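Local atomic coordinates of ylmH (Streptococcus pneumoniae, PDB entry 2FPH), a protein that probably takes part in bacterial cell division and carries a putative RNA-binding domain of the RRM type, consistent with nucleic acid binding. Residues 19-24 with 45-50; 39-44 with 65-70; 59-64 with 81-86; 70-73 with 77-80; 121-124 with 129-132. All coordinates share one frame; numbering follows the deposited sequence.

Contact 1 (19-24 with 45-50); sequences EWIKKV and KILAKT
Ile-21 spans the space between helix segments 19-24 and 45-50 and lays the end of its longer branch against Leu-47. The atom that makes the contact is Ile-21 CD1, which lies 3.8 Å from Leu-47 CB but 4.1 Å from Leu-47 CG. The methyl therefore rests at the root of the leucine, and the two side chains cross obliquely. Ile-21 CD1 also stands 4.1 Å from Ala-48 N, above the peptide that follows Leu-47. Two torsions of Ile-21 account for this reach: CG1 lies anti to the carbonyl carbon (chi1 -74°), and CD1 then continues outward in an extended chain (chi2 170°). The backbones come close at this level, with Ile-21 CA 7.2 Å from Ala-48 CA, and the small alanine is compatible with that spacing. The contact is wholly apolar and modest, burying 88 Å² in total.

Further along segment 45-50, the last turn of the helix carries an additional bond. Thr-50 OG1 donates to Ile-46 O at 2.9 Å from above the carbonyl plane, and that oxygen also accepts from Thr-50 N.

Leu-47 meets Leu-14 and Met-18 of helix 11-27 as well, so the interhelical seam runs beyond Ile-21. Both helices rest on the same face of the three-stranded sheet: Trp-20, Val-24 and Ala-48 all touch Leu-71 of strand 69-72, and Ala-48 also reaches Cys-55 of strand 54-57.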
# COMPACT_ATOMS: atom_id res chain seq x y z
N GLU A 19 -2.85 7.15 16.84
CA GLU A 19 -2.09 5.99 17.39
C GLU A 19 -0.74 5.88 16.74
O GLU A 19 0.29 5.67 17.41
CB GLU A 19 -2.90 4.65 17.35
CG GLU A 19 -4.23 4.78 18.12
CD GLU A 19 -5.27 3.69 17.91
OE1 GLU A 19 -5.41 3.12 16.79
OE2 GLU A 19 -6.00 3.40 18.89
N TRP A 20 -0.71 6.05 15.42
CA TRP A 20 0.56 5.98 14.69
C TRP A 20 1.49 7.12 15.08
O TRP A 20 2.69 6.92 15.25
CB TRP A 20 0.32 5.98 13.19
CG TRP A 20 -0.43 4.75 12.72
CD1 TRP A 20 -0.58 3.55 13.36
CD2 TRP A 20 -1.22 4.66 11.54
NE1 TRP A 20 -1.37 2.69 12.62
CE2 TRP A 20 -1.78 3.35 11.49
CE3 TRP A 20 -1.50 5.55 10.50
CZ2 TRP A 20 -2.60 2.93 10.44
CZ3 TRP A 20 -2.32 5.09 9.41
CH2 TRP A 20 -2.85 3.84 9.43
N ILE A 21 0.94 8.31 15.18
CA ILE A 21 1.73 9.47 15.64
C ILE A 21 2.31 9.23 17.02
O ILE A 21 3.50 9.42 17.20
CB ILE A 21 0.87 10.71 15.58
CG1 ILE A 21 0.72 11.13 14.11
CG2 ILE A 21 1.43 11.85 16.39
CD1 ILE A 21 -0.24 12.14 13.93
N LYS A 22 1.50 8.70 17.95
CA LYS A 22 1.99 8.35 19.30
C LYS A 22 3.11 7.31 19.27
O LYS A 22 4.01 7.42 20.05
CB LYS A 22 0.85 7.86 20.19
CG LYS A 22 1.24 7.09 21.52
CD LYS A 22 1.12 7.93 22.77
CE LYS A 22 1.52 7.12 24.07
NZ LYS A 22 0.52 7.25 25.23
N LYS A 23 3.05 6.32 18.38
CA LYS A 23 4.13 5.35 18.23
C LYS A 23 5.45 6.05 17.92
O LYS A 23 6.52 5.64 18.42
CB LYS A 23 3.83 4.38 17.07
CG LYS A 23 2.78 3.32 17.26
CD LYS A 23 2.22 3.11 18.64
CE LYS A 23 2.44 1.63 19.09
NZ LYS A 23 1.54 1.19 20.23
N VAL A 24 5.40 7.02 17.01
CA VAL A 24 6.59 7.76 16.65
C VAL A 24 7.07 8.60 17.81
O VAL A 24 8.28 8.71 18.05
CB VAL A 24 6.42 8.61 15.42
CG1 VAL A 24 7.70 9.39 15.16
CG2 VAL A 24 6.09 7.69 14.22
N LYS A 45 -1.34 13.32 6.44
CA LYS A 45 -0.48 14.48 6.20
C LYS A 45 -0.86 15.72 7.05
O LYS A 45 0.01 16.36 7.62
CB LYS A 45 -0.50 14.85 4.71
CG LYS A 45 0.35 13.91 3.87
CD LYS A 45 0.06 14.04 2.41
CE LYS A 45 1.05 13.29 1.50
NZ LYS A 45 2.33 12.96 2.17
N ILE A 46 -2.15 15.97 7.19
CA ILE A 46 -2.65 17.05 8.06
C ILE A 46 -2.30 16.82 9.56
O ILE A 46 -1.68 17.69 10.24
CB ILE A 46 -4.12 17.28 7.90
CG1 ILE A 46 -4.46 17.77 6.47
CG2 ILE A 46 -4.59 18.32 8.87
CD1 ILE A 46 -5.96 17.55 6.17
N LEU A 47 -2.60 15.60 10.03
CA LEU A 47 -2.28 15.24 11.43
C LEU A 47 -0.77 15.36 11.67
O LEU A 47 -0.35 15.91 12.67
CB LEU A 47 -2.78 13.82 11.73
CG LEU A 47 -3.88 13.46 12.73
CD1 LEU A 47 -4.95 14.53 12.93
CD2 LEU A 47 -4.44 12.10 12.46
N ALA A 48 0.05 14.81 10.79
CA ALA A 48 1.50 14.87 10.93
C ALA A 48 2.01 16.31 11.05
O ALA A 48 2.74 16.63 11.98
CB ALA A 48 2.16 14.17 9.79
N LYS A 49 1.55 17.19 10.17
CA LYS A 49 1.91 18.62 10.22
C LYS A 49 1.53 19.24 11.57
O LYS A 49 2.32 19.97 12.20
CB LYS A 49 1.21 19.34 9.05
CG LYS A 49 2.11 19.47 7.78
CD LYS A 49 1.35 20.11 6.60
CE LYS A 49 1.47 19.31 5.31
NZ LYS A 49 0.91 20.03 4.07
N THR A 50 0.34 18.91 12.03
CA THR A 50 -0.22 19.43 13.27
C THR A 50 0.72 19.10 14.45
O THR A 50 0.92 19.93 15.35
CB THR A 50 -1.59 18.87 13.47
OG1 THR A 50 -2.48 19.37 12.44
CG2 THR A 50 -2.18 19.38 14.74

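Contact 2 (39-44 with 65-70); sequences HQEKLL and EYVRVL
Glu-41 and Val-67 mark where the backbones of helix segment 39-44 and the extended segment 65-70 come nearest, with their CA atoms 7.4 Å apart. From there the chain runs into strand 69-72, the middle strand of the three-stranded sheet, and presents Val-67 and Val-69 to the helix while Leu-70 points away.

Val-67 CG2 lies under the length of the glutamate, 3.7 Å from Glu-41 CD and 3.9 Å from Glu-41 CB. The two side chains cross at about a right angle. Glu-41 follows a stretched path, CG anti to the backbone N (chi1 176°), which lays the whole chain, from CB to the carboxylate, across the Val-67 methyl. One helical turn on, Leu-44 and Val-69 slide past each other in opposite directions. Here Leu-44 CD1 approaches Val-69 CG1 to 3.4 Å, a methyl pair packed more tightly than usual.

Glu-41 OE1 faces a water at 2.8 Å, and the same water stands 2.8 Å from Glu-65 O; other acceptors lie nearby, so both bonds need not be made at once. Glu-41 OE2 is hydrogen-bonded to Ser-57 OG on strand 54-57.

The chemistry is thus graded: apolar methyls at Leu-44 and Val-69, then a carboxylate packed on a methyl. The bond from OE2 to Ser-57 would limit rotation of the group, with the water at OE1 a less certain second partner, and probably helps a charge to be tolerated in a partly buried place.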
# COMPACT_ATOMS: atom_id res chain seq x y z
N HIS A 39 -7.59 9.78 0.20
CA HIS A 39 -8.21 10.61 1.20
C HIS A 39 -7.58 10.45 2.57
O HIS A 39 -7.30 11.42 3.20
CB HIS A 39 -9.67 10.32 1.36
CG HIS A 39 -10.31 11.21 2.37
ND1 HIS A 39 -10.57 12.54 2.12
CD2 HIS A 39 -10.81 10.95 3.61
CE1 HIS A 39 -11.16 13.08 3.17
NE2 HIS A 39 -11.32 12.13 4.09
N GLN A 40 -7.27 9.20 2.90
CA GLN A 40 -6.57 8.85 4.14
C GLN A 40 -5.17 9.38 4.16
O GLN A 40 -4.71 9.88 5.22
CB GLN A 40 -6.59 7.35 4.33
CG GLN A 40 -7.99 6.83 4.62
CD GLN A 40 -8.15 5.35 4.54
OE1 GLN A 40 -7.35 4.65 3.90
NE2 GLN A 40 -9.27 4.84 5.12
N GLU A 41 -4.47 9.31 3.03
CA GLU A 41 -3.16 9.99 2.93
C GLU A 41 -3.23 11.47 3.23
O GLU A 41 -2.35 12.00 3.91
CB GLU A 41 -2.59 9.73 1.51
CG GLU A 41 -1.28 10.40 1.08
CD GLU A 41 -1.02 10.29 -0.44
OE1 GLU A 41 -1.99 10.10 -1.23
OE2 GLU A 41 0.17 10.44 -0.86
N LYS A 42 -4.26 12.16 2.71
CA LYS A 42 -4.39 13.58 2.95
C LYS A 42 -4.67 13.86 4.43
O LYS A 42 -4.03 14.74 4.99
CB LYS A 42 -5.51 14.17 2.08
CG LYS A 42 -5.14 14.33 0.66
CD LYS A 42 -6.15 15.22 -0.13
CE LYS A 42 -7.44 14.55 -0.47
NZ LYS A 42 -7.36 13.71 -1.73
N LEU A 43 -5.48 13.02 5.08
CA LEU A 43 -5.78 13.17 6.52
C LEU A 43 -4.55 13.00 7.34
O LEU A 43 -4.31 13.80 8.23
CB LEU A 43 -6.77 12.13 6.94
CG LEU A 43 -8.26 12.41 7.13
CD1 LEU A 43 -8.84 13.71 6.47
CD2 LEU A 43 -9.09 11.18 7.07
N LEU A 44 -3.74 11.99 7.01
CA LEU A 44 -2.57 11.70 7.85
C LEU A 44 -1.54 12.84 7.66
O LEU A 44 -0.89 13.26 8.60
CB LEU A 44 -2.03 10.34 7.49
CG LEU A 44 -1.38 9.43 8.52
CD1 LEU A 44 -0.33 8.49 7.87
CD2 LEU A 44 -1.06 9.92 9.92
N GLU A 65 -2.47 5.13 -6.51
CA GLU A 65 -3.65 5.51 -5.74
C GLU A 65 -3.50 5.15 -4.26
O GLU A 65 -3.48 6.02 -3.37
CB GLU A 65 -4.91 4.94 -6.36
CG GLU A 65 -5.26 5.58 -7.71
CD GLU A 65 -5.05 7.11 -7.78
OE1 GLU A 65 -5.80 7.86 -7.11
OE2 GLU A 65 -4.13 7.58 -8.53
N TYR A 66 -3.39 3.87 -4.00
CA TYR A 66 -3.03 3.36 -2.66
C TYR A 66 -1.56 3.63 -2.38
O TYR A 66 -0.68 3.39 -3.19
CB TYR A 66 -3.39 1.87 -2.52
CG TYR A 66 -4.86 1.73 -2.67
CD1 TYR A 66 -5.72 2.16 -1.68
CD2 TYR A 66 -5.40 1.26 -3.85
CE1 TYR A 66 -7.14 2.09 -1.88
CE2 TYR A 66 -6.78 1.22 -4.07
CZ TYR A 66 -7.62 1.60 -3.10
OH TYR A 66 -8.95 1.53 -3.38
N VAL A 67 -1.28 4.06 -1.15
CA VAL A 67 0.06 4.42 -0.73
C VAL A 67 0.37 3.91 0.64
O VAL A 67 -0.51 3.58 1.41
CB VAL A 67 0.31 5.96 -0.79
CG1 VAL A 67 0.14 6.47 -2.16
CG2 VAL A 67 -0.62 6.70 0.15
N ARG A 68 1.65 3.82 0.95
CA ARG A 68 2.06 3.70 2.36
C ARG A 68 2.78 4.96 2.78
O ARG A 68 3.39 5.69 1.96
CB ARG A 68 2.97 2.48 2.57
CG ARG A 68 2.43 1.18 2.11
CD ARG A 68 3.30 -0.05 2.40
NE ARG A 68 3.34 -0.36 3.82
CZ ARG A 68 4.00 -1.36 4.35
NH1 ARG A 68 4.74 -2.10 3.58
NH2 ARG A 68 3.89 -1.65 5.65
N VAL A 69 2.69 5.28 4.07
CA VAL A 69 3.23 6.51 4.56
C VAL A 69 4.23 6.23 5.62
O VAL A 69 4.07 5.31 6.47
CB VAL A 69 2.07 7.47 5.09
CG1 VAL A 69 2.53 8.62 5.97
CG2 VAL A 69 1.20 8.03 3.94
N LEU A 70 5.26 7.04 5.62
CA LEU A 70 6.25 6.95 6.68
C LEU A 70 6.15 8.19 7.55
O LEU A 70 6.16 9.32 7.05
CB LEU A 70 7.61 6.82 6.05
CG LEU A 70 8.09 5.49 5.56
CD1 LEU A 70 9.25 5.73 4.62
CD2 LEU A 70 8.45 4.70 6.90
O HOH W 1 -2.59 8.67 -3.60

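Contact 3 (59-64 with 81-86); sequences GEFVSS and SDFEIS
Phe-61 meets Phe-83 ring to ring, and this pair makes the contact between segments 59-64 and 81-86. The first segment enters as a short 3-10 turn. Gly-59 N is hydrogen-bonded to Ser-57 OG, and Glu-60 OE1 bonds back to Ser-57 N, so the turn is fastened to the end of strand 54-57. Phe-61 comes next. Its CG lies anti to the carbonyl carbon (chi1 -69°), which turns the ring toward segment 81-86. Phe-83 arrives edge first over one face: its CE2 is 3.6 Å from Phe-61 CE1 and equally 3.6 Å from Phe-61 CD1. Phe-83 CZ follows at 3.9 Å from Phe-61 CE1, so the CE2-CZ edge of the incoming ring leads, CE2 nearest, off the middle of the face. The centroids of the Phe-61 and Phe-83 rings are 5.2 Å apart with planes inclined at 64°. Phe-80 also packs against Phe-61, while Phe-83 has Leu-70 as another neighbour. Val-62 touches Met-132 of strand 130-134, and Ser-64 OG closes the walk with a hydrogen bond to Tyr-66 O.

Across the contact, Phe-83 sits in a turn closed by the bond from Glu-84 N to Ser-81 O, at 3.1 Å, just before strand 85-91. This is an offset edge-to-face aromatic pair, joining a loop of the N-terminal YlmH region to the entry of the putative RNA-binding, RRM-type domain.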
# COMPACT_ATOMS: atom_id res chain seq x y z
N GLY A 59 3.55 7.63 -2.62
CA GLY A 59 3.04 8.30 -3.80
C GLY A 59 3.87 9.45 -4.28
O GLY A 59 3.70 9.91 -5.44
N GLU A 60 4.79 9.91 -3.45
CA GLU A 60 5.73 10.96 -3.82
C GLU A 60 7.00 10.37 -4.43
O GLU A 60 7.92 11.13 -4.71
CB GLU A 60 6.10 11.79 -2.57
CG GLU A 60 4.96 12.55 -1.88
CD GLU A 60 5.39 13.24 -0.57
OE1 GLU A 60 5.35 12.64 0.54
OE2 GLU A 60 5.79 14.42 -0.64
N PHE A 61 7.05 9.04 -4.62
CA PHE A 61 8.17 8.30 -5.23
C PHE A 61 7.70 7.49 -6.44
O PHE A 61 8.39 7.49 -7.49
CB PHE A 61 8.81 7.32 -4.23
CG PHE A 61 9.55 7.99 -3.10
CD1 PHE A 61 8.86 8.63 -2.07
CD2 PHE A 61 10.91 7.96 -3.04
CE1 PHE A 61 9.50 9.23 -1.04
CE2 PHE A 61 11.58 8.58 -2.00
CZ PHE A 61 10.88 9.21 -0.98
N VAL A 62 6.57 6.78 -6.28
CA VAL A 62 5.87 6.02 -7.33
C VAL A 62 4.46 6.45 -7.33
O VAL A 62 3.78 6.34 -6.30
CB VAL A 62 5.94 4.47 -7.08
CG1 VAL A 62 5.16 3.74 -8.09
CG2 VAL A 62 7.33 4.01 -7.05
N SER A 63 3.97 6.98 -8.45
CA SER A 63 2.60 7.47 -8.48
C SER A 63 1.67 6.29 -8.34
O SER A 63 1.81 5.27 -9.01
CB SER A 63 2.22 8.23 -9.77
OG SER A 63 3.32 8.94 -10.32
N SER A 64 0.68 6.46 -7.48
CA SER A 64 -0.23 5.40 -7.20
C SER A 64 -1.43 5.93 -6.53
O SER A 64 -1.46 7.08 -6.09
CB SER A 64 0.44 4.31 -6.38
OG SER A 64 0.83 4.82 -5.13
N SER A 81 13.10 2.30 -0.45
CA SER A 81 13.11 1.01 0.20
C SER A 81 12.45 1.00 1.61
O SER A 81 11.97 -0.04 2.04
CB SER A 81 14.53 0.42 0.23
OG SER A 81 15.38 1.19 1.01
N ASP A 82 12.46 2.15 2.31
CA ASP A 82 11.87 2.28 3.64
C ASP A 82 10.33 2.08 3.60
O ASP A 82 9.72 1.84 4.62
CB ASP A 82 12.20 3.64 4.22
CG ASP A 82 13.67 3.79 4.52
OD1 ASP A 82 14.25 2.83 5.06
OD2 ASP A 82 14.27 4.87 4.32
N PHE A 83 9.70 2.19 2.42
CA PHE A 83 8.26 1.86 2.32
C PHE A 83 7.90 0.36 2.20
O PHE A 83 6.71 -0.06 2.32
CB PHE A 83 7.61 2.60 1.14
CG PHE A 83 7.66 4.09 1.23
CD1 PHE A 83 6.75 4.78 2.02
CD2 PHE A 83 8.62 4.83 0.54
CE1 PHE A 83 6.79 6.12 2.12
CE2 PHE A 83 8.65 6.22 0.65
CZ PHE A 83 7.70 6.87 1.44
N GLU A 84 8.92 -0.46 2.00
CA GLU A 84 8.74 -1.92 2.00
C GLU A 84 7.64 -2.34 1.00
O GLU A 84 6.72 -3.10 1.34
CB GLU A 84 8.47 -2.42 3.43
CG GLU A 84 9.65 -2.25 4.37
CD GLU A 84 9.47 -2.79 5.77
OE1 GLU A 84 8.54 -3.56 6.05
OE2 GLU A 84 10.28 -2.40 6.64
N ILE A 85 7.72 -1.79 -0.21
CA ILE A 85 6.77 -2.11 -1.29
C ILE A 85 7.48 -2.85 -2.39
O ILE A 85 8.57 -2.42 -2.82
CB ILE A 85 6.09 -0.82 -1.86
CG1 ILE A 85 5.25 -0.13 -0.76
CG2 ILE A 85 5.11 -1.18 -2.99
CD1 ILE A 85 4.85 1.29 -1.12
N SER A 86 6.88 -3.96 -2.84
CA SER A 86 7.42 -4.79 -3.93
C SER A 86 6.46 -4.65 -5.13
O SER A 86 5.23 -4.56 -4.93
CB SER A 86 7.44 -6.24 -3.47
OG SER A 86 8.07 -7.14 -4.36

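Contact 4 (70-73 with 77-80); sequences LLYP and QPEF
Tyr-72 is brought over Pro-78 by a chi1 of 51°, which sets CG between its own backbone N and carbonyl carbon and folds the ring back beside the strand. A chi2 of -86° then stands the ring so that one face is offered to the proline. Pro-78 answers with a single atom, CG, at the puckered corner of its ring (C-gamma exo). Pro-78 CG is 3.9 Å from the centroid of the Tyr-72 ring and 30° off the ring normal, the geometry of a CH-pi contact. The offset runs toward the phenol end, since Pro-78 CG lies 3.4 Å from Tyr-72 CZ and 3.5 Å from Tyr-72 OH. The two side chains cross at about a right angle, the proline poking at the face with its corner.

Leu-70, two residues earlier on the same side of strand 69-72, adds a looser apolar touch: its CD1 is 4.4 Å from Pro-78 CB. Leu-71 between them packs instead against helices 11-27 and 38-50. The loop that connects the N-terminal region to the putative RNA-binding domain therefore doubles back over the sheet face that the two helices do not occupy, and Pro-78 reaches as far as Ser-56 on the neighbouring strand.

The backbones remain well apart, with Leu-70 CA 8.1 Å from Pro-78 CA, so side chains bridge the interval. A cis peptide precedes Gln-77 and bends the loop just ahead of the proline. Beyond it, Glu-79 N is hydrogen-bonded to Asp-82 OD2, and Phe-80 meets Phe-160 edge-to-face.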
# COMPACT_ATOMS: atom_id res chain seq x y z
N LEU A 70 5.26 7.04 5.62
CA LEU A 70 6.25 6.95 6.68
C LEU A 70 6.15 8.19 7.55
O LEU A 70 6.16 9.32 7.05
CB LEU A 70 7.61 6.82 6.05
CG LEU A 70 8.09 5.49 5.56
CD1 LEU A 70 9.25 5.73 4.62
CD2 LEU A 70 8.45 4.70 6.90
N LEU A 71 6.04 7.99 8.86
CA LEU A 71 6.02 9.09 9.85
C LEU A 71 7.35 9.04 10.58
O LEU A 71 7.74 7.95 10.98
CB LEU A 71 4.85 8.88 10.81
CG LEU A 71 3.43 8.95 10.18
CD1 LEU A 71 2.28 8.45 11.03
CD2 LEU A 71 3.13 10.34 9.80
N TYR A 72 8.08 10.16 10.82
CA TYR A 72 9.44 10.03 11.32
C TYR A 72 9.99 11.30 11.96
O TYR A 72 9.48 12.39 11.69
CB TYR A 72 10.40 9.53 10.27
CG TYR A 72 10.33 10.31 8.98
CD1 TYR A 72 9.40 9.99 8.02
CD2 TYR A 72 11.17 11.40 8.74
CE1 TYR A 72 9.27 10.72 6.86
CE2 TYR A 72 11.04 12.15 7.51
CZ TYR A 72 10.11 11.77 6.59
OH TYR A 72 9.95 12.49 5.40
N PRO A 73 10.92 11.13 12.90
CA PRO A 73 11.66 12.26 13.46
C PRO A 73 12.62 12.82 12.41
O PRO A 73 12.94 12.12 11.45
CB PRO A 73 12.44 11.63 14.60
CG PRO A 73 11.74 10.36 14.88
CD PRO A 73 11.37 9.87 13.52
N GLN A 77 15.96 10.79 6.72
CA GLN A 77 16.64 9.65 6.19
C GLN A 77 15.85 9.01 4.97
O GLN A 77 16.47 8.23 4.35
CB GLN A 77 17.08 8.61 7.24
CG GLN A 77 18.51 8.72 7.74
CD GLN A 77 18.81 7.85 8.95
OE1 GLN A 77 18.76 6.61 8.87
NE2 GLN A 77 19.13 8.48 10.08
N PRO A 78 14.58 9.30 4.59
CA PRO A 78 13.78 8.26 3.90
C PRO A 78 14.24 7.94 2.47
O PRO A 78 14.56 8.87 1.73
CB PRO A 78 12.36 8.82 3.88
CG PRO A 78 12.48 10.16 4.77
CD PRO A 78 13.85 10.57 4.62
N GLU A 79 14.28 6.66 2.12
CA GLU A 79 14.54 6.19 0.78
C GLU A 79 13.36 5.30 0.38
O GLU A 79 12.61 4.85 1.27
CB GLU A 79 15.85 5.38 0.69
CG GLU A 79 17.12 6.21 0.60
CD GLU A 79 18.28 5.40 0.05
OE1 GLU A 79 18.43 4.24 0.48
OE2 GLU A 79 19.04 5.92 -0.82
N PHE A 80 13.17 5.06 -0.92
CA PHE A 80 11.99 4.31 -1.34
C PHE A 80 11.93 2.92 -0.69
O PHE A 80 10.86 2.39 -0.35
CB PHE A 80 11.97 4.14 -2.85
CG PHE A 80 10.76 3.44 -3.32
CD1 PHE A 80 9.50 4.00 -3.13
CD2 PHE A 80 10.86 2.18 -3.87
CE1 PHE A 80 8.39 3.34 -3.57
CE2 PHE A 80 9.73 1.53 -4.30
CZ PHE A 80 8.50 2.11 -4.15

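Contact 5 (121-124 with 129-132); sequences DILV and AQIM
Leu-123 and Gln-130 form the hydrogen-bonded pair of an antiparallel hairpin whose strands, 121-123 and 130-132, run at 165° with axes 4.8 Å apart, Leu-123 N donating to Gln-130 O at 3.0 Å and Gln-130 N to Leu-123 O at 2.9 Å. The next rung, Met-132 N to Asp-121 O, is 3.1 Å long and nearly straight at 170°.

Between these rungs the side chains of the non-hydrogen-bonded pair, Ile-122 and Ile-131, lie side by side and point the same way, Ile-122 CG1 being 3.7 Å from Ile-131 CD1. For Ile-131, CG1 anti to the backbone N (chi1 -174°) sends the longer branch alongside its partner. Helix 97-105 packs on this face, with Thr-100 and His-101 against Ile-122 and Ile-104 against Ile-131.

On the other face Leu-123 inclines across Gln-130, its CD1 3.8 Å from Gln-130 OE1, and the same Leu-123 CD1 stands 4.2 Å from Met-132 CE. The amide of Gln-130 finds its polar partners elsewhere: OE1 accepts from Ile-164 N, and NE2 is hydrogen-bonded to Glu-89 OE1 and Glu-162 O. At the end of the hairpin nearer its turn, Val-124 CG2 rests 3.9 Å from Ala-129 CB.

The backbone ladder thus provides the directional grip, while the side chains differ by face, apolar beneath the helix and mixed beside the C-terminal segment. Asp-121, bonded through OD1 to Tyr-66 N and OD2 to Glu-65 N, indicates that this hairpin also engages the N-terminal region by polar chemistry.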
# COMPACT_ATOMS: atom_id res chain seq x y z
N ASP A 121 -2.17 -0.91 -5.33
CA ASP A 121 -2.79 -0.90 -6.62
C ASP A 121 -2.61 -2.20 -7.33
O ASP A 121 -1.54 -2.84 -7.28
CB ASP A 121 -2.14 0.18 -7.51
CG ASP A 121 -2.43 1.60 -7.07
OD1 ASP A 121 -3.21 1.87 -6.15
OD2 ASP A 121 -1.96 2.55 -7.72
N ILE A 122 -3.66 -2.59 -8.04
CA ILE A 122 -3.56 -3.65 -9.05
C ILE A 122 -3.70 -2.93 -10.40
O ILE A 122 -4.63 -2.16 -10.60
CB ILE A 122 -4.67 -4.68 -8.85
CG1 ILE A 122 -4.50 -5.52 -7.58
CG2 ILE A 122 -4.82 -5.61 -10.08
CD1 ILE A 122 -5.88 -6.08 -7.14
N LEU A 123 -2.75 -3.19 -11.29
CA LEU A 123 -2.53 -2.46 -12.52
C LEU A 123 -2.66 -3.40 -13.71
O LEU A 123 -2.04 -4.49 -13.73
CB LEU A 123 -1.13 -1.88 -12.55
CG LEU A 123 -0.74 -1.05 -11.35
CD1 LEU A 123 0.76 -0.88 -11.42
CD2 LEU A 123 -1.45 0.28 -11.37
N VAL A 124 -3.43 -2.93 -14.69
CA VAL A 124 -3.82 -3.63 -15.91
C VAL A 124 -4.46 -2.55 -16.80
O VAL A 124 -5.15 -1.68 -16.29
CB VAL A 124 -4.98 -4.62 -15.64
CG1 VAL A 124 -5.26 -5.50 -16.85
CG2 VAL A 124 -4.76 -5.47 -14.41
N ALA A 129 -0.37 -7.64 -16.18
CA ALA A 129 -0.96 -7.27 -14.91
C ALA A 129 0.14 -7.29 -13.89
O ALA A 129 1.11 -8.05 -14.01
CB ALA A 129 -2.05 -8.21 -14.49
N GLN A 130 -0.02 -6.39 -12.92
CA GLN A 130 0.90 -6.24 -11.81
C GLN A 130 0.15 -5.95 -10.53
O GLN A 130 -0.96 -5.47 -10.55
CB GLN A 130 1.91 -5.13 -12.02
CG GLN A 130 2.84 -5.39 -13.23
CD GLN A 130 3.63 -4.16 -13.61
OE1 GLN A 130 3.26 -3.04 -13.22
NE2 GLN A 130 4.72 -4.36 -14.35
N ILE A 131 0.79 -6.21 -9.40
CA ILE A 131 0.30 -5.76 -8.09
C ILE A 131 1.44 -5.24 -7.21
O ILE A 131 2.54 -5.81 -7.27
CB ILE A 131 -0.50 -6.94 -7.45
CG1 ILE A 131 -1.17 -6.48 -6.16
CG2 ILE A 131 0.40 -8.21 -7.27
CD1 ILE A 131 -2.05 -7.46 -5.56
N MET A 132 1.17 -4.13 -6.49
CA MET A 132 2.07 -3.53 -5.52
C MET A 132 1.71 -4.12 -4.16
O MET A 132 0.54 -4.06 -3.76
CB MET A 132 1.82 -2.01 -5.49
CG MET A 132 1.95 -1.39 -6.85
SD MET A 132 2.06 0.45 -6.88
CE MET A 132 3.08 0.64 -8.22

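Contacts 1, 2 and 5 are buried, whereas contacts 3 and 4 are only partly so. Contacts 1 and 2 share helix 38-50 and meet where Trp-20 packs on Leu-44; contacts 2 and 4 share Leu-70 and use strand 69-72 from opposite faces. Contact 4 is nested within the loop closed by contact 3, and Phe-61 touches Phe-80 between them. Contact 5 stands apart in the five-stranded sheet, about 29 Å from contact 1 between centres, yet Val-62 and Ser-64 of contact 3 reach Met-132. Backbone bonding dominates contact 5, methyl packing contact 1, methyls beside a carboxylate contact 2, and ring interactions the two contacts linking the regions.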